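Local atomic coordinates of protein AggB (Escherichia coli, PDB entry 4PHX), a protein that serves as the minor subunit of aggregative adherence fimbriae type I, probably sitting at the fimbrial tip and contributing to adhesion of enteroaggregative bacteria. Residues G24-R29 against D33-W38; I37-S42 against G48-Q53; W71-I76 against R80-Q85; F93-D98 against Y108-S113. One frame throughout, in Å; residues are numbered along the deposited sequence.

Contact 1: residues G24-R29 against D33-W38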
loop_
_atom_site.group_PDB
_atom_site.type_symbol
_atom_site.label_atom_id
_atom_site.label_comp_id
_atom_site.label_asym_id
_atom_site.label_seq_id
_atom_site.Cartn_x
_atom_site.Cartn_y
_atom_site.Cartn_z
ATOM N N GLY B 24 26.861 7.202 3.103
ATOM C CA GLY B 24 28.036 8.028 3.051
ATOM C C GLY B 24 28.049 9.138 4.075
ATOM O O GLY B 24 27.002 9.511 4.626
ATOM N N ARG B 25 29.256 9.664 4.325
ATOM C CA ARG B 25 29.424 10.860 5.133
ATOM C C ARG B 25 30.115 11.928 4.299
ATOM O O ARG B 25 30.981 11.603 3.497
ATOM C CB ARG B 25 30.251 10.554 6.386
ATOM C CG ARG B 25 30.570 11.797 7.204
ATOM C CD ARG B 25 31.489 11.490 8.374
ATOM N NE ARG B 25 32.679 10.798 7.905
ATOM C CZ ARG B 25 33.361 9.927 8.627
ATOM N NH1 ARG B 25 32.971 9.638 9.872
ATOM N NH2 ARG B 25 34.419 9.336 8.090
ATOM N N ILE B 26 29.727 13.193 4.474
ATOM C CA ILE B 26 30.485 14.316 3.927
ATOM C C ILE B 26 30.899 15.250 5.082
ATOM O O ILE B 26 30.059 15.863 5.741
ATOM C CB ILE B 26 29.707 15.063 2.797
ATOM C CG1 ILE B 26 30.357 16.404 2.474
ATOM C CG2 ILE B 26 28.231 15.246 3.156
ATOM C CD1 ILE B 26 30.299 16.759 0.997
ATOM N N ALA B 27 32.198 15.300 5.352
ATOM C CA ALA B 27 32.737 16.111 6.434
ATOM C C ALA B 27 33.165 17.464 5.895
ATOM O O ALA B 27 33.698 17.560 4.794
ATOM C CB ALA B 27 33.908 15.420 7.081
ATOM N N CYS B 28 32.911 18.510 6.665
ATOM C CA CYS B 28 33.362 19.835 6.303
ATOM C C CYS B 28 34.096 20.484 7.470
ATOM O O CYS B 28 33.461 21.005 8.374
ATOM C CB CYS B 28 32.165 20.680 5.902
ATOM S SG CYS B 28 31.380 20.070 4.402
ATOM N N ARG B 29 35.424 20.437 7.458
ATOM C CA ARG B 29 36.214 21.084 8.507
ATOM C C ARG B 29 35.918 22.585 8.590
ATOM O O ARG B 29 35.254 23.048 9.510
ATOM C CB ARG B 29 37.713 20.865 8.280
ATOM C CG ARG B 29 38.173 19.420 8.441
ATOM C CD ARG B 29 37.620 18.752 9.715
ATOM N NE ARG B 29 38.196 17.419 9.909
ATOM C CZ ARG B 29 37.793 16.534 10.818
ATOM N NH1 ARG B 29 36.787 16.810 11.643
ATOM N NH2 ARG B 29 38.398 15.354 10.896
ATOM N N ASP B 33 28.042 26.894 5.126
ATOM C CA ASP B 33 26.627 27.018 5.413
ATOM C C ASP B 33 25.767 25.950 4.737
ATOM O O ASP B 33 24.539 26.073 4.686
ATOM C CB ASP B 33 26.127 28.416 5.042
ATOM C CG ASP B 33 26.513 29.456 6.058
ATOM O OD1 ASP B 33 25.748 29.671 7.023
ATOM O OD2 ASP B 33 27.582 30.069 5.885
ATOM N N GLY B 34 26.400 24.903 4.223
ATOM C CA GLY B 34 25.634 23.865 3.559
ATOM C C GLY B 34 26.428 22.735 2.942
ATOM O O GLY B 34 27.659 22.754 2.974
ATOM N N PHE B 35 25.712 21.738 2.419
ATOM C CA PHE B 35 26.310 20.564 1.782
ATOM C C PHE B 35 25.591 20.264 0.467
ATOM O O PHE B 35 24.397 20.502 0.320
ATOM C CB PHE B 35 26.202 19.300 2.629
ATOM C CG PHE B 35 26.759 19.402 4.022
ATOM C CD1 PHE B 35 25.958 19.815 5.077
ATOM C CD2 PHE B 35 28.050 18.985 4.300
ATOM C CE1 PHE B 35 26.465 19.863 6.381
ATOM C CE2 PHE B 35 28.552 19.021 5.594
ATOM C CZ PHE B 35 27.765 19.460 6.626
ATOM N N HIS B 36 26.318 19.630 -0.435
ATOM C CA HIS B 36 26.011 19.602 -1.848
ATOM C C HIS B 36 26.669 18.328 -2.321
ATOM O O HIS B 36 27.898 18.223 -2.254
ATOM C CB HIS B 36 26.776 20.794 -2.384
ATOM C CG HIS B 36 26.697 20.997 -3.855
ATOM N ND1 HIS B 36 27.697 21.635 -4.552
ATOM C CD2 HIS B 36 25.728 20.709 -4.754
ATOM C CE1 HIS B 36 27.354 21.721 -5.824
ATOM N NE2 HIS B 36 26.168 21.161 -5.974
ATOM N N ILE B 37 25.886 17.346 -2.753
ATOM C CA ILE B 37 26.457 16.096 -3.273
ATOM C C ILE B 37 25.784 15.651 -4.551
ATOM O O ILE B 37 24.660 16.049 -4.824
ATOM C CB ILE B 37 26.334 14.912 -2.270
ATOM C CG1 ILE B 37 24.874 14.588 -1.994
ATOM C CG2 ILE B 37 27.052 15.203 -0.987
ATOM C CD1 ILE B 37 24.649 13.767 -0.714
ATOM N N TRP B 38 26.458 14.799 -5.320
ATOM C CA TRP B 38 25.833 14.177 -6.475
ATOM C C TRP B 38 26.564 12.901 -6.831
ATOM O O TRP B 38 27.644 12.634 -6.291
ATOM C CB TRP B 38 25.788 15.130 -7.677
ATOM C CG TRP B 38 27.118 15.633 -8.118
ATOM C CD1 TRP B 38 27.888 15.140 -9.139
ATOM C CD2 TRP B 38 27.853 16.739 -7.564
ATOM N NE1 TRP B 38 29.050 15.869 -9.248
ATOM C CE2 TRP B 38 29.052 16.854 -8.293
ATOM C CE3 TRP B 38 27.613 17.633 -6.518
ATOM C CZ2 TRP B 38 30.000 17.832 -8.020
ATOM C CZ3 TRP B 38 28.555 18.606 -6.243
ATOM C CH2 TRP B 38 29.738 18.699 -6.988
#
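F35, on strand 34-38 of one sheet, meets I26, on the inner face of a strand of the other sheet, and C28, just past that strand's end. The evidence for face-to-face packing is in the backbone: the axes of 24-27 and 34-38 come no nearer than 8.9 Å, with N-to-C directions 135° apart, and the closest CA pair, I26 with F35, is 7.8 Å apart. That is too far for backbone pairing; side chains mainly bridge the gap, with one backbone carbonyl, I26 O, reaching the F35 ring.

In the sulfur-aromatic contact, C28 SG approaches the ring obliquely, 61° off its normal, with SG 3.2 Å from F35 CE2. I26 O lies near the same ring carbon, also oblique.

The apolar contacts centre on I26. Its CG1 and CG2 both lie 3.9 Å from F35 CD2 as the two side chains run opposite ways alongside each other. With CG1 of I26 turned anti to the backbone N (chi1 167°), CD1 extends further and meets I37 CG2 at 4.1 Å, so one isoleucine spans two successive inward-facing residues of the other strand.

Just beyond lies a covalent tie. C28 SG is bonded to C116 SG on strand 107-117, the neighbour of 34-39, and the disulfide therefore joins the two sheets beside F35. A91 of strand 90-97 also packs on both I26 and F35.

All five residues that touch are buried. The chemistry implies an apolar, buried sandwich interface, held by dispersion and sulfur-aromatic contact and covalently locked at this end by the disulfide.

Contact 2: residues I37-S42 against G48-Q53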
loop_
_atom_site.group_PDB
_atom_site.type_symbol
_atom_site.label_atom_id
_atom_site.label_comp_id
_atom_site.label_asym_id
_atom_site.label_seq_id
_atom_site.Cartn_x
_atom_site.Cartn_y
_atom_site.Cartn_z
ATOM N N ILE B 37 25.886 17.346 -2.753
ATOM C CA ILE B 37 26.457 16.096 -3.273
ATOM C C ILE B 37 25.784 15.651 -4.551
ATOM O O ILE B 37 24.660 16.049 -4.824
ATOM C CB ILE B 37 26.334 14.912 -2.270
ATOM C CG1 ILE B 37 24.874 14.588 -1.994
ATOM C CG2 ILE B 37 27.052 15.203 -0.987
ATOM C CD1 ILE B 37 24.649 13.767 -0.714
ATOM N N TRP B 38 26.458 14.799 -5.320
ATOM C CA TRP B 38 25.833 14.177 -6.475
ATOM C C TRP B 38 26.564 12.901 -6.831
ATOM O O TRP B 38 27.644 12.634 -6.291
ATOM C CB TRP B 38 25.788 15.130 -7.677
ATOM C CG TRP B 38 27.118 15.633 -8.118
ATOM C CD1 TRP B 38 27.888 15.140 -9.139
ATOM C CD2 TRP B 38 27.853 16.739 -7.564
ATOM N NE1 TRP B 38 29.050 15.869 -9.248
ATOM C CE2 TRP B 38 29.052 16.854 -8.293
ATOM C CE3 TRP B 38 27.613 17.633 -6.518
ATOM C CZ2 TRP B 38 30.000 17.832 -8.020
ATOM C CZ3 TRP B 38 28.555 18.606 -6.243
ATOM C CH2 TRP B 38 29.738 18.699 -6.988
ATOM N N ILE B 39 25.980 12.099 -7.719
ATOM C CA ILE B 39 26.699 10.940 -8.219
ATOM C C ILE B 39 27.211 11.243 -9.613
ATOM O O ILE B 39 26.487 11.845 -10.413
ATOM C CB ILE B 39 25.804 9.715 -8.317
ATOM C CG1 ILE B 39 25.262 9.336 -6.929
ATOM C CG2 ILE B 39 26.556 8.549 -9.014
ATOM C CD1 ILE B 39 24.455 8.069 -6.932
ATOM N N ASN B 40 28.438 10.831 -9.927
ATOM C CA ASN B 40 28.923 10.967 -11.317
ATOM C C ASN B 40 28.517 9.797 -12.201
ATOM O O ASN B 40 29.270 8.840 -12.386
ATOM C CB ASN B 40 30.427 11.158 -11.374
ATOM C CG ASN B 40 30.881 12.292 -10.519
ATOM O OD1 ASN B 40 30.551 13.446 -10.777
ATOM N ND2 ASN B 40 31.630 11.974 -9.477
ATOM N N ALA B 41 27.300 9.873 -12.716
ATOM C CA ALA B 41 26.758 8.835 -13.575
ATOM C C ALA B 41 25.640 9.477 -14.377
ATOM O O ALA B 41 25.214 10.591 -14.066
ATOM C CB ALA B 41 26.243 7.702 -12.751
ATOM N N SER B 42 25.184 8.792 -15.415
ATOM C CA SER B 42 24.039 9.245 -16.206
ATOM C C SER B 42 22.804 9.554 -15.356
ATOM O O SER B 42 22.296 8.678 -14.639
ATOM C CB SER B 42 23.673 8.173 -17.228
ATOM O OG SER B 42 24.848 7.605 -17.780
ATOM N N GLY B 48 18.320 14.269 -8.077
ATOM C CA GLY B 48 19.454 13.536 -8.585
ATOM C C GLY B 48 19.149 12.052 -8.473
ATOM O O GLY B 48 19.400 11.405 -7.440
ATOM N N HIS B 49 18.580 11.533 -9.562
ATOM C CA HIS B 49 18.293 10.122 -9.755
ATOM C C HIS B 49 19.101 9.628 -10.954
ATOM O O HIS B 49 19.177 10.301 -11.984
ATOM C CB HIS B 49 16.801 9.917 -10.027
ATOM C CG HIS B 49 15.920 10.291 -8.879
ATOM N ND1 HIS B 49 14.975 9.431 -8.361
ATOM C CD2 HIS B 49 15.840 11.430 -8.149
ATOM C CE1 HIS B 49 14.352 10.024 -7.356
ATOM N NE2 HIS B 49 14.853 11.240 -7.213
ATOM N N TYR B 50 19.666 8.435 -10.835
ATOM C CA TYR B 50 20.676 7.995 -11.775
ATOM C C TYR B 50 20.480 6.549 -12.189
ATOM O O TYR B 50 19.798 5.793 -11.508
ATOM C CB TYR B 50 22.055 8.110 -11.118
ATOM C CG TYR B 50 22.392 9.463 -10.536
ATOM C CD1 TYR B 50 23.136 10.394 -11.268
ATOM C CD2 TYR B 50 22.008 9.798 -9.237
ATOM C CE1 TYR B 50 23.469 11.634 -10.726
ATOM C CE2 TYR B 50 22.321 11.019 -8.697
ATOM C CZ TYR B 50 23.050 11.937 -9.442
ATOM O OH TYR B 50 23.368 13.151 -8.893
ATOM N N ILE B 51 21.126 6.168 -13.286
ATOM C CA ILE B 51 21.233 4.769 -13.689
ATOM C C ILE B 51 22.695 4.358 -13.662
ATOM O O ILE B 51 23.545 5.061 -14.196
ATOM C CB ILE B 51 20.707 4.558 -15.125
ATOM C CG1 ILE B 51 19.199 4.804 -15.194
ATOM C CG2 ILE B 51 21.057 3.163 -15.616
ATOM C CD1 ILE B 51 18.384 3.530 -15.126
ATOM N N VAL B 52 23.000 3.214 -13.075
ATOM C CA VAL B 52 24.388 2.786 -12.980
ATOM C C VAL B 52 24.630 1.457 -13.678
ATOM O O VAL B 52 23.890 0.501 -13.473
ATOM C CB VAL B 52 24.825 2.647 -11.503
ATOM C CG1 VAL B 52 26.251 2.136 -11.407
ATOM C CG2 VAL B 52 24.685 3.968 -10.796
ATOM N N GLN B 53 25.697 1.403 -14.471
ATOM C CA GLN B 53 26.061 0.224 -15.247
ATOM C C GLN B 53 26.696 -0.859 -14.400
ATOM O O GLN B 53 27.587 -0.588 -13.598
ATOM C CB GLN B 53 27.055 0.595 -16.359
ATOM C CG GLN B 53 26.442 1.308 -17.547
ATOM C CD GLN B 53 25.318 0.506 -18.191
ATOM O OE1 GLN B 53 24.147 0.672 -17.842
ATOM N NE2 GLN B 53 25.671 -0.361 -19.141
#
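Y50 lays its ring over I39: I39 CB stands 3.6 Å from the ring centroid and only 8° off the ring normal, a CH-pi contact over the middle of the face. The isoleucine continues across the ring, with CD1 3.8 Å from Y50 CD2. CG of Y50 is anti to its carbonyl carbon (chi1 -53°), a torsion that carries the ring back along 37-42 until its hydroxyl reaches the start of I39.

There the backbone N of I39 donates to Y50 OH at 3.1 Å and 165°, nearly straight. The hydroxyl also touches W38 CB, at 3.4 Å. A41 O lies at the edge of the ring, in plane, 3.5 Å from Y50 CD1; I39 O sits above the ring plane, on the side of I39 CB, 3.0 Å from Y50 CE1.

A second bond closes the far end: I51 N donates to S42 O at 3.1 Å, nearly along the C=O axis. The same carbonyl receives a CA-H...O contact from Y50.

The strand 34-39 ends in an inverse gamma turn centred on N40, whose ND2 is hydrogen-bonded to S111 OG and S113 OG on neighbouring strand 107-117. Y50 in turn pairs by its backbone with V64 of the other sheet, and the chain is crossing from one sheet of the Ig-like sandwich to the other.

The hydroxyl bond and the isoleucine over one face together restrict the ring's position and turn. A mixed polar and apolar chemistry is implied: the buried phenol gives a backbone N-H at the strand end an acceptor while its ring packs against the core.

Contact 3: residues W71-I76 against R80-Q85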
loop_
_atom_site.group_PDB
_atom_site.type_symbol
_atom_site.label_atom_id
_atom_site.label_comp_id
_atom_site.label_asym_id
_atom_site.label_seq_id
_atom_site.Cartn_x
_atom_site.Cartn_y
_atom_site.Cartn_z
ATOM N N TRP B 71 17.537 16.149 2.439
ATOM C CA TRP B 71 18.290 16.500 1.235
ATOM C C TRP B 71 17.275 16.909 0.179
ATOM O O TRP B 71 16.366 16.153 -0.137
ATOM C CB TRP B 71 19.148 15.312 0.732
ATOM C CG TRP B 71 20.284 14.841 1.668
ATOM C CD1 TRP B 71 20.228 13.829 2.587
ATOM C CD2 TRP B 71 21.619 15.367 1.744
ATOM N NE1 TRP B 71 21.433 13.696 3.229
ATOM C CE2 TRP B 71 22.299 14.638 2.744
ATOM C CE3 TRP B 71 22.300 16.396 1.077
ATOM C CZ2 TRP B 71 23.631 14.900 3.086
ATOM C CZ3 TRP B 71 23.610 16.662 1.428
ATOM C CH2 TRP B 71 24.268 15.909 2.415
ATOM N N SER B 72 17.417 18.111 -0.360
ATOM C CA SER B 72 16.541 18.578 -1.424
ATOM C C SER B 72 17.334 18.593 -2.717
ATOM O O SER B 72 18.545 18.849 -2.699
ATOM C CB SER B 72 16.001 19.983 -1.119
ATOM O OG SER B 72 15.384 20.021 0.154
ATOM N N SER B 73 16.652 18.312 -3.829
ATOM C CA SER B 73 17.276 18.301 -5.141
ATOM C C SER B 73 17.805 19.696 -5.432
ATOM O O SER B 73 17.156 20.679 -5.075
ATOM C CB SER B 73 16.258 17.887 -6.197
ATOM O OG SER B 73 15.783 16.573 -5.975
ATOM N N SER B 74 18.964 19.808 -6.073
ATOM C CA SER B 74 19.556 21.141 -6.260
ATOM C C SER B 74 20.293 21.417 -7.584
ATOM O O SER B 74 20.668 20.499 -8.317
ATOM C CB SER B 74 20.449 21.522 -5.058
ATOM O OG SER B 74 21.543 20.640 -4.923
ATOM N N LEU B 75 20.501 22.707 -7.851
ATOM C CA LEU B 75 21.106 23.182 -9.079
ATOM C C LEU B 75 21.943 24.413 -8.747
ATOM O O LEU B 75 21.458 25.544 -8.787
ATOM C CB LEU B 75 20.021 23.525 -10.106
ATOM C CG LEU B 75 20.400 23.907 -11.546
ATOM C CD1 LEU B 75 20.480 25.426 -11.734
ATOM C CD2 LEU B 75 21.692 23.226 -11.968
ATOM N N ILE B 76 23.206 24.183 -8.414
ATOM C CA ILE B 76 24.056 25.235 -7.884
ATOM C C ILE B 76 25.277 25.503 -8.779
ATOM O O ILE B 76 26.253 24.754 -8.748
ATOM C CB ILE B 76 24.529 24.864 -6.467
ATOM C CG1 ILE B 76 23.336 24.537 -5.566
ATOM C CG2 ILE B 76 25.377 25.969 -5.876
ATOM C CD1 ILE B 76 23.727 23.871 -4.267
ATOM N N ARG B 80 24.090 20.004 -10.795
ATOM C CA ARG B 80 22.920 19.273 -10.320
ATOM C C ARG B 80 23.345 18.317 -9.201
ATOM O O ARG B 80 24.427 17.733 -9.258
ATOM C CB ARG B 80 22.265 18.485 -11.465
ATOM C CG ARG B 80 21.747 19.331 -12.647
ATOM C CD ARG B 80 21.297 18.448 -13.839
ATOM N NE ARG B 80 22.436 17.892 -14.571
ATOM C CZ ARG B 80 22.370 16.883 -15.438
ATOM N NH1 ARG B 80 21.214 16.288 -15.699
ATOM N NH2 ARG B 80 23.474 16.461 -16.041
ATOM N N GLY B 81 22.502 18.177 -8.180
ATOM C CA GLY B 81 22.774 17.285 -7.065
ATOM C C GLY B 81 21.708 17.438 -6.005
ATOM O O GLY B 81 20.653 17.993 -6.269
ATOM N N VAL B 82 21.962 16.950 -4.801
ATOM C CA VAL B 82 21.037 17.221 -3.710
ATOM C C VAL B 82 21.783 18.014 -2.644
ATOM O O VAL B 82 22.999 17.909 -2.541
ATOM C CB VAL B 82 20.365 15.945 -3.142
ATOM C CG1 VAL B 82 19.599 15.204 -4.244
ATOM C CG2 VAL B 82 21.393 15.030 -2.524
ATOM N N TYR B 83 21.046 18.818 -1.880
ATOM C CA TYR B 83 21.631 19.813 -0.990
ATOM C C TYR B 83 20.943 19.816 0.376
ATOM O O TYR B 83 19.869 19.232 0.548
ATOM C CB TYR B 83 21.556 21.220 -1.618
ATOM C CG TYR B 83 20.773 22.231 -0.790
ATOM C CD1 TYR B 83 21.424 23.125 0.054
ATOM C CD2 TYR B 83 19.386 22.282 -0.844
ATOM C CE1 TYR B 83 20.718 24.032 0.826
ATOM C CE2 TYR B 83 18.670 23.203 -0.077
ATOM C CZ TYR B 83 19.344 24.071 0.755
ATOM O OH TYR B 83 18.638 24.977 1.525
ATOM N N ARG B 84 21.575 20.495 1.328
ATOM C CA ARG B 84 21.137 20.559 2.710
ATOM C C ARG B 84 21.806 21.786 3.351
ATOM O O ARG B 84 23.021 21.973 3.216
ATOM C CB ARG B 84 21.614 19.298 3.389
ATOM C CG ARG B 84 21.278 19.186 4.804
ATOM C CD ARG B 84 21.920 17.949 5.364
ATOM N NE ARG B 84 21.180 17.513 6.538
ATOM C CZ ARG B 84 20.286 16.529 6.524
ATOM N NH1 ARG B 84 20.050 15.856 5.398
ATOM N NH2 ARG B 84 19.650 16.202 7.642
ATOM N N GLN B 85 21.020 22.636 4.013
ATOM C CA GLN B 85 21.569 23.803 4.706
ATOM C C GLN B 85 22.158 23.319 5.999
ATOM O O GLN B 85 21.788 22.246 6.476
ATOM C CB GLN B 85 20.484 24.846 5.000
ATOM C CG GLN B 85 20.965 26.139 5.700
ATOM C CD GLN B 85 21.238 27.287 4.731
ATOM O OE1 GLN B 85 20.354 27.708 3.977
ATOM N NE2 GLN B 85 22.469 27.799 4.748
HETATM O O HOH W 1 17.322 20.550 2.482
#
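R84 passes over the indole face of W71 and makes a cation-pi contact, with R84 CZ 4.7 Å from the centroid of the five-membered ring and 18° off its normal. The planes stand 61° apart, so the guanidinium tilts an edge to the indole; NH1 is 3.3 Å above its plane, toward the rim. Closer to the backbone, R84 CB lies over the six-membered ring. The arginine is extended from CG to NE, which carries it across the indole, and G69 O binds its NH1 while I92 O accepts a hydrogen bond from W71 NE1.

Behind these side chains runs an antiparallel ladder. S72 and Y83 form a hydrogen-bonded pair, with S72 N to Y83 O at 2.8 Å and Y83 N to S72 O at 2.6 Å. S74 and G81 form the next such pair, with G81 N to S74 O at 3.0 Å. Between them S73 and V82 form a non-hydrogen-bonded pair, and V82 CG2 packs on W71 CE3 at 4.0 Å.

Strand 82-85 also pairs with 34-39 through V82 and R84, and W71 covers F35 and I37 there. S73 and S74 extend the sheet by a parallel ladder with a strand of a third subunit.

Contact 4: residues F93-D98 against Y108-S113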
loop_
_atom_site.group_PDB
_atom_site.type_symbol
_atom_site.label_atom_id
_atom_site.label_comp_id
_atom_site.label_asym_id
_atom_site.label_seq_id
_atom_site.Cartn_x
_atom_site.Cartn_y
_atom_site.Cartn_z
ATOM N N PHE B 93 24.237 10.763 4.269
ATOM C CA PHE B 93 23.350 10.543 3.114
ATOM C C PHE B 93 23.375 9.086 2.670
ATOM O O PHE B 93 24.268 8.324 3.031
ATOM C CB PHE B 93 23.769 11.418 1.929
ATOM C CG PHE B 93 25.166 11.143 1.444
ATOM C CD1 PHE B 93 25.395 10.212 0.450
ATOM C CD2 PHE B 93 26.254 11.822 1.998
ATOM C CE1 PHE B 93 26.675 9.942 0.003
ATOM C CE2 PHE B 93 27.536 11.559 1.563
ATOM C CZ PHE B 93 27.754 10.604 0.552
ATOM N N ASP B 94 22.415 8.689 1.862
ATOM C CA ASP B 94 22.441 7.325 1.355
ATOM C C ASP B 94 22.356 7.303 -0.148
ATOM O O ASP B 94 21.896 8.267 -0.771
ATOM C CB ASP B 94 21.269 6.524 1.898
ATOM C CG ASP B 94 21.321 6.362 3.400
ATOM O OD1 ASP B 94 22.071 5.481 3.886
ATOM O OD2 ASP B 94 20.574 7.092 4.081
ATOM N N ILE B 95 22.796 6.192 -0.715
ATOM C CA ILE B 95 22.486 5.864 -2.095
ATOM C C ILE B 95 21.418 4.783 -2.069
ATOM O O ILE B 95 21.596 3.712 -1.479
ATOM C CB ILE B 95 23.730 5.425 -2.878
ATOM C CG1 ILE B 95 24.673 6.625 -3.035
ATOM C CG2 ILE B 95 23.338 4.878 -4.260
ATOM C CD1 ILE B 95 26.071 6.275 -3.554
ATOM N N MET B 96 20.288 5.084 -2.690
ATOM C CA MET B 96 19.123 4.231 -2.544
ATOM C C MET B 96 18.600 3.697 -3.870
ATOM O O MET B 96 18.702 4.356 -4.908
ATOM C CB MET B 96 18.001 4.966 -1.799
ATOM C CG MET B 96 18.312 5.312 -0.362
ATOM S SD MET B 96 17.149 6.498 0.338
ATOM C CE MET B 96 17.300 7.883 -0.749
ATOM N N SER B 97 18.034 2.496 -3.816
ATOM C CA SER B 97 17.279 1.958 -4.937
ATOM C C SER B 97 16.175 2.919 -5.371
ATOM O O SER B 97 15.364 3.360 -4.554
ATOM C CB SER B 97 16.651 0.622 -4.573
ATOM O OG SER B 97 15.932 0.145 -5.673
ATOM N N ASP B 98 16.159 3.250 -6.657
ATOM C CA ASP B 98 15.158 4.169 -7.179
ATOM C C ASP B 98 13.970 3.384 -7.719
ATOM O O ASP B 98 13.887 3.120 -8.907
ATOM C CB ASP B 98 15.758 5.063 -8.268
ATOM C CG ASP B 98 14.760 6.079 -8.802
ATOM O OD1 ASP B 98 13.657 6.211 -8.221
ATOM O OD2 ASP B 98 15.085 6.757 -9.795
ATOM N N TYR B 108 28.942 -2.840 -9.247
ATOM C CA TYR B 108 28.488 -1.522 -9.649
ATOM C C TYR B 108 29.334 -0.469 -8.946
ATOM O O TYR B 108 29.474 -0.486 -7.714
ATOM C CB TYR B 108 27.022 -1.314 -9.301
ATOM C CG TYR B 108 26.064 -2.280 -9.949
ATOM C CD1 TYR B 108 25.364 -1.938 -11.094
ATOM C CD2 TYR B 108 25.842 -3.527 -9.393
ATOM C CE1 TYR B 108 24.472 -2.828 -11.669
ATOM C CE2 TYR B 108 24.961 -4.415 -9.953
ATOM C CZ TYR B 108 24.282 -4.071 -11.091
ATOM O OH TYR B 108 23.414 -4.987 -11.634
ATOM N N ILE B 109 29.901 0.438 -9.733
ATOM C CA ILE B 109 30.728 1.507 -9.193
ATOM C C ILE B 109 29.935 2.784 -8.955
ATOM O O ILE B 109 29.443 3.420 -9.884
ATOM C CB ILE B 109 31.912 1.827 -10.108
ATOM C CG1 ILE B 109 32.806 0.602 -10.271
ATOM C CG2 ILE B 109 32.730 2.954 -9.529
ATOM C CD1 ILE B 109 33.584 0.609 -11.568
ATOM N N PHE B 110 29.811 3.163 -7.693
ATOM C CA PHE B 110 29.265 4.470 -7.382
ATOM C C PHE B 110 30.385 5.498 -7.196
ATOM O O PHE B 110 31.263 5.359 -6.343
ATOM C CB PHE B 110 28.398 4.368 -6.142
ATOM C CG PHE B 110 27.197 3.473 -6.325
ATOM C CD1 PHE B 110 26.336 3.659 -7.397
ATOM C CD2 PHE B 110 26.936 2.447 -5.435
ATOM C CE1 PHE B 110 25.227 2.845 -7.565
ATOM C CE2 PHE B 110 25.826 1.624 -5.601
ATOM C CZ PHE B 110 24.973 1.823 -6.666
ATOM N N SER B 111 30.362 6.538 -8.007
ATOM C CA SER B 111 31.314 7.605 -7.830
ATOM C C SER B 111 30.555 8.812 -7.333
ATOM O O SER B 111 29.686 9.318 -8.037
ATOM C CB SER B 111 32.012 7.917 -9.146
ATOM O OG SER B 111 32.623 9.187 -9.059
ATOM N N VAL B 112 30.885 9.261 -6.125
ATOM C CA VAL B 112 30.164 10.331 -5.472
ATOM C C VAL B 112 31.046 11.570 -5.314
ATOM O O VAL B 112 32.185 11.479 -4.865
ATOM C CB VAL B 112 29.701 9.897 -4.075
ATOM C CG1 VAL B 112 28.917 11.006 -3.416
ATOM C CG2 VAL B 112 28.851 8.637 -4.164
ATOM N N SER B 113 30.513 12.724 -5.699
ATOM C CA SER B 113 31.168 13.997 -5.440
ATOM C C SER B 113 30.325 14.849 -4.495
ATOM O O SER B 113 29.102 14.667 -4.388
ATOM C CB SER B 113 31.443 14.762 -6.740
ATOM O OG SER B 113 32.442 14.130 -7.507
#
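I95 faces F110 and V112 across the sandwich, and its two branches do different work. CG2 stands over the middle of the F110 ring, 4.2 Å from the centroid and 8° off its normal, a CH-pi contact on one face. The other branch points at V112: CD1 of I95 meets V112 CG2 tip to tip at 3.7 Å, and also lies 4.0 Å from F110 CB. The chi1 of -68°, with CG1 anti to the carbonyl carbon and CG2 anti to the backbone N, aims CG2 at the ring and the CD1 branch at V112.

F93, two residues earlier and on the same side of its strand, lies alongside V112 and runs the other way; F93 CZ is 4.2 Å from V112 CG1, which approaches the ring obliquely.

The backbones stay apart, with strand axes 10.6 Å at closest and directions 142° from each other, as expected for layers packed face to face. Strand 90-97 lies between 20-27 and 61-67 in one sheet, and 107-117 between 34-39 and 134-141 in the other. I37 and W71 pack on F93, while V64, I138 and L140 also pack against F110.

How the contacts relate
Contacts 1 and 4 are both wholly buried and joined chiefly by side chains, without hydrogen bonds between their segments, each linking the two sheets; their strands are neighbours in both layers, 20-27 beside 90-97 and 34-39 beside 107-117. Contact 4 is aliphatic and aromatic near the chain's centre, whereas contact 1, farther out, adds sulfur. Contact 2, about 7 Å from contact 4 between centres, is partly buried and mixes backbone bonds with ring packing where the chain leaves 34-39. Contact 3 alone is a strand ladder within a sheet; it is partly exposed, and there the sheet continues into another subunit. Strand 34-39 links contacts 1 and 2, and is the neighbour of 82-85 in the same sheet.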